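Long-range contact in CdiI immunity protein (Yersinia kristensenii ATCC 33638, PDB 5E3E), which probably protects the bacterium from its own CDI toxin, an RNase A-like nuclease, by binding the toxin domain: residues Phe18-Glu23 with Asp74-Tyr79. Numbering follows the deposited sequence.
Sequences FNQDFE and DCSYYY
Phe18 and Ser76, joined backbone to backbone, and an aromatic cluster of Phe18, Phe22 and Tyr77 make this a buried meeting, in an all-helical fold, of a turn and the start of helix 22-25 with the irregular segment that follows helix 62-72. It illustrates how one main-chain bond and a few rings can join irregular connections. Ser76 N donates a hydrogen bond to Phe18 O at 3.0 Å. Beside it, Ser76 OG and Gln20 NE2 share a water, 2.7 Å from Ser76 OG; Gln20 also bonds to Ser29 of the toxin chain.

On the apolar side, the Phe18 and Tyr77 side chains run alongside each other in the same direction. Their planes are 21° apart but slid past one another, leaving little overlap, and the closest touch is Phe18 CD1 on Tyr77 CB at 3.6 Å. Tyr77 CG stands anti to its backbone N (chi1 167°), placing the ring where Phe22 CZ meets Tyr77 CD1 at 3.6 Å, with the two planes inclined at 62°. Cys75 SG packs on Phe18 CB at 3.9 Å and lies obliquely to the ring. Thr32 and Leu33 of helix 29-39 also touch Phe18, and Tyr77 OH is hydrogen-bonded to Glu82.

An Asx turn, Asp21 N to Asn19 OD1 at 2.7 Å, braces the first loop, whose Asp21 forms a salt bridge with Arg7 of the toxin chain; Asp74 pairs with that chain's Lys26 and Arg92. The rings thus join the two segments while their acidic groups pair with basic residues of the toxin, which suggests that the contact helps present both to it.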
ATOM      1  N   PHE A  18       1.533  -2.519  -4.052  1.00 11.18           N
ATOM      2  CA  PHE A  18       2.601  -1.509  -3.999  1.00 11.57           C
ATOM      3  C   PHE A  18       2.755  -0.883  -2.632  1.00 11.69           C
ATOM      4  O   PHE A  18       2.895   0.322  -2.494  1.00 12.03           O
ATOM      5  CB  PHE A  18       2.491  -0.487  -5.119  1.00 11.65           C
ATOM      6  CG  PHE A  18       2.772  -1.059  -6.475  1.00 11.81           C
ATOM      7  CD1 PHE A  18       4.061  -1.328  -6.863  1.00 12.15           C
ATOM      8  CD2 PHE A  18       1.740  -1.390  -7.338  1.00 12.10           C
ATOM      9  CE1 PHE A  18       4.328  -1.863  -8.116  1.00 12.30           C
ATOM     10  CE2 PHE A  18       2.005  -1.927  -8.608  1.00 12.27           C
ATOM     11  CZ  PHE A  18       3.306  -2.168  -8.974  1.00 12.63           C
ATOM     12  N   ASN A  19       2.743  -1.735  -1.598  1.00 11.86           N
ATOM     13  CA  ASN A  19       3.033  -1.315  -0.242  1.00 12.13           C
ATOM     14  C   ASN A  19       4.539  -0.995  -0.097  1.00 12.25           C
ATOM     15  O   ASN A  19       5.319  -1.241  -0.996  1.00 11.89           O
ATOM     16  CB  ASN A  19       2.542  -2.346   0.784  1.00 12.28           C
ATOM     17  CG  ASN A  19       3.318  -3.631   0.735  1.00 12.59           C
ATOM     18  OD1 ASN A  19       4.505  -3.654   1.026  1.00 12.84           O
ATOM     19  ND2 ASN A  19       2.655  -4.726   0.356  1.00 12.74           N
ATOM     20  N   GLN A  20       4.943  -0.395   1.028  1.00 12.55           N
ATOM     21  CA  GLN A  20       6.339   0.006   1.188  1.00 13.10           C
ATOM     22  C   GLN A  20       7.327  -1.156   1.099  1.00 13.26           C
ATOM     23  O   GLN A  20       8.521  -0.943   0.844  1.00 13.61           O
ATOM     24  CB  GLN A  20       6.548   0.707   2.537  1.00 13.65           C
ATOM     25  CG  GLN A  20       5.942   2.088   2.580  1.00 14.03           C
ATOM     26  CD  GLN A  20       6.201   2.810   3.895  1.00 14.55           C
ATOM     27  OE1 GLN A  20       7.242   2.633   4.542  1.00 14.76           O
ATOM     28  NE2 GLN A  20       5.258   3.647   4.290  1.00 14.91           N
ATOM     29  N   ASP A  21       6.836  -2.363   1.332  1.00 13.24           N
ATOM     30  CA  ASP A  21       7.665  -3.553   1.295  1.00 13.56           C
ATOM     31  C   ASP A  21       7.562  -4.373   0.001  1.00 13.20           C
ATOM     32  O   ASP A  21       7.978  -5.536  -0.018  1.00 13.35           O
ATOM     33  CB  ASP A  21       7.306  -4.441   2.468  1.00 14.37           C
ATOM     34  CG  ASP A  21       7.320  -3.690   3.787  1.00 15.65           C
ATOM     35  OD1 ASP A  21       8.285  -2.971   4.050  1.00 15.81           O
ATOM     36  OD2 ASP A  21       6.354  -3.802   4.536  1.00 18.33           O
ATOM     37  N   PHE A  22       7.108  -3.772  -1.088  1.00 13.20           N
ATOM     38  CA  PHE A  22       6.896  -4.534  -2.345  1.00 13.12           C
ATOM     39  C   PHE A  22       8.152  -5.225  -2.883  1.00 13.78           C
ATOM     40  O   PHE A  22       8.056  -6.303  -3.434  1.00 13.41           O
ATOM     41  CB  PHE A  22       6.227  -3.680  -3.422  1.00 13.11           C
ATOM     42  CG  PHE A  22       7.148  -2.722  -4.136  1.00 13.43           C
ATOM     43  CD1 PHE A  22       7.380  -1.462  -3.624  1.00 13.95           C
ATOM     44  CD2 PHE A  22       7.744  -3.069  -5.359  1.00 14.07           C
ATOM     45  CE1 PHE A  22       8.210  -0.554  -4.287  1.00 14.45           C
ATOM     46  CE2 PHE A  22       8.571  -2.168  -6.018  1.00 14.52           C
ATOM     47  CZ  PHE A  22       8.827  -0.921  -5.458  1.00 14.48           C
ATOM     48  N   GLU A  23       9.321  -4.595  -2.716  1.00 14.64           N
ATOM     49  CA  GLU A  23      10.562  -5.218  -3.213  1.00 15.83           C
ATOM     50  C   GLU A  23      10.908  -6.504  -2.470  1.00 16.19           C
ATOM     51  O   GLU A  23      11.469  -7.446  -3.066  1.00 16.75           O
ATOM     52  CB  GLU A  23      11.725  -4.226  -3.152  1.00 17.04           C
ATOM     53  CG  GLU A  23      11.679  -3.180  -4.235  1.00 18.24           C
ATOM     54  CD  GLU A  23      12.251  -3.628  -5.572  1.00 20.20           C
ATOM     55  OE1 GLU A  23      12.728  -4.791  -5.704  1.00 22.74           O
ATOM     56  OE2 GLU A  23      12.280  -2.788  -6.492  1.00 22.26           O
ATOM     57  N   ASP A  74      -2.341   6.577  -2.830  1.00 15.91           N
ATOM     58  CA  ASP A  74      -1.265   6.282  -1.893  1.00 16.20           C
ATOM     59  C   ASP A  74      -0.351   5.133  -2.296  1.00 15.40           C
ATOM     60  O   ASP A  74       0.054   4.340  -1.416  1.00 15.76           O
ATOM     61  CB  ASP A  74      -1.775   6.033  -0.487  1.00 18.58           C
ATOM     62  CG  ASP A  74      -0.682   6.285   0.578  1.00 21.06           C
ATOM     63  OD1 ASP A  74       0.207   7.162   0.355  1.00 22.21           O
ATOM     64  OD2 ASP A  74      -0.690   5.594   1.647  1.00 25.12           O
ATOM     65  N   CYS A  75      -0.013   5.066  -3.584  1.00 13.93           N
ATOM     66  CA  CYS A  75       1.010   4.132  -4.094  1.00 13.20           C
ATOM     67  C   CYS A  75       2.360   4.382  -3.397  1.00 13.18           C
ATOM     68  O   CYS A  75       2.781   5.533  -3.303  1.00 12.88           O
ATOM     69  CB  CYS A  75       1.197   4.355  -5.589  1.00 12.71           C
ATOM     70  SG  CYS A  75       2.335   3.196  -6.384  1.00 12.89           S
ATOM     71  N   SER A  76       3.048   3.326  -2.933  1.00 13.11           N
ATOM     72  CA  SER A  76       4.398   3.508  -2.288  1.00 13.37           C
ATOM     73  C   SER A  76       5.541   3.476  -3.300  1.00 13.44           C
ATOM     74  O   SER A  76       6.624   3.990  -3.020  1.00 13.88           O
ATOM     75  CB  SER A  76       4.675   2.414  -1.243  1.00 13.94           C
ATOM     76  OG  SER A  76       3.734   2.480  -0.194  1.00 14.60           O
ATOM     77  N   TYR A  77       5.314   2.906  -4.484  1.00 13.19           N
ATOM     78  CA  TYR A  77       6.330   2.833  -5.522  1.00 13.60           C
ATOM     79  C   TYR A  77       6.455   4.145  -6.276  1.00 13.06           C
ATOM     80  O   TYR A  77       5.446   4.676  -6.790  1.00 12.47           O
ATOM     81  CB  TYR A  77       5.994   1.692  -6.477  1.00 14.33           C
ATOM     82  CG  TYR A  77       6.778   1.688  -7.765  1.00 15.09           C
ATOM     83  CD1 TYR A  77       8.176   1.827  -7.756  1.00 16.03           C
ATOM     84  CD2 TYR A  77       6.136   1.528  -8.994  1.00 15.54           C
ATOM     85  CE1 TYR A  77       8.907   1.806  -8.943  1.00 16.78           C
ATOM     86  CE2 TYR A  77       6.859   1.518 -10.172  1.00 16.13           C
ATOM     87  CZ  TYR A  77       8.224   1.646 -10.146  1.00 16.85           C
ATOM     88  OH  TYR A  77       8.926   1.604 -11.360  1.00 19.47           O
ATOM     89  N   TYR A  78       7.664   4.734  -6.241  1.00 13.00           N
ATOM     90  CA  TYR A  78       7.907   6.021  -6.899  1.00 13.02           C
ATOM     91  C   TYR A  78       8.200   5.775  -8.396  1.00 12.91           C
ATOM     92  O   TYR A  78       9.351   5.863  -8.881  1.00 12.95           O
ATOM     93  CB  TYR A  78       9.038   6.775  -6.214  1.00 13.76           C
ATOM     94  CG  TYR A  78       9.137   8.183  -6.692  1.00 14.34           C
ATOM     95  CD1 TYR A  78       8.148   9.080  -6.368  1.00 14.45           C
ATOM     96  CD2 TYR A  78      10.180   8.598  -7.535  1.00 15.28           C
ATOM     97  CE1 TYR A  78       8.202  10.387  -6.813  1.00 15.28           C
ATOM     98  CE2 TYR A  78      10.224   9.903  -8.025  1.00 15.96           C
ATOM     99  CZ  TYR A  78       9.239  10.795  -7.616  1.00 16.26           C
ATOM    100  OH  TYR A  78       9.215  12.096  -8.044  1.00 18.19           O
ATOM    101  N   TYR A  79       7.139   5.439  -9.120  1.00 12.24           N
ATOM    102  CA  TYR A  79       7.211   5.147 -10.560  1.00 12.60           C
ATOM    103  C   TYR A  79       7.819   6.271 -11.421  1.00 13.16           C
ATOM    104  O   TYR A  79       8.407   5.964 -12.462  1.00 13.27           O
ATOM    105  CB  TYR A  79       5.830   4.705 -11.100  1.00 12.50           C
ATOM    106  CG  TYR A  79       4.804   5.797 -11.018  1.00 12.02           C
ATOM    107  CD1 TYR A  79       4.698   6.780 -12.009  1.00 12.03           C
ATOM    108  CD2 TYR A  79       3.968   5.868  -9.922  1.00 11.90           C
ATOM    109  CE1 TYR A  79       3.784   7.847 -11.873  1.00 12.00           C
ATOM    110  CE2 TYR A  79       3.063   6.918  -9.771  1.00 11.79           C
ATOM    111  CZ  TYR A  79       2.962   7.892 -10.766  1.00 11.91           C
ATOM    112  OH  TYR A  79       2.032   8.934 -10.647  1.00 12.11           O
TER
HETATM  113  O   HOH W   1       3.189   4.036   1.922  1.00 25.89           O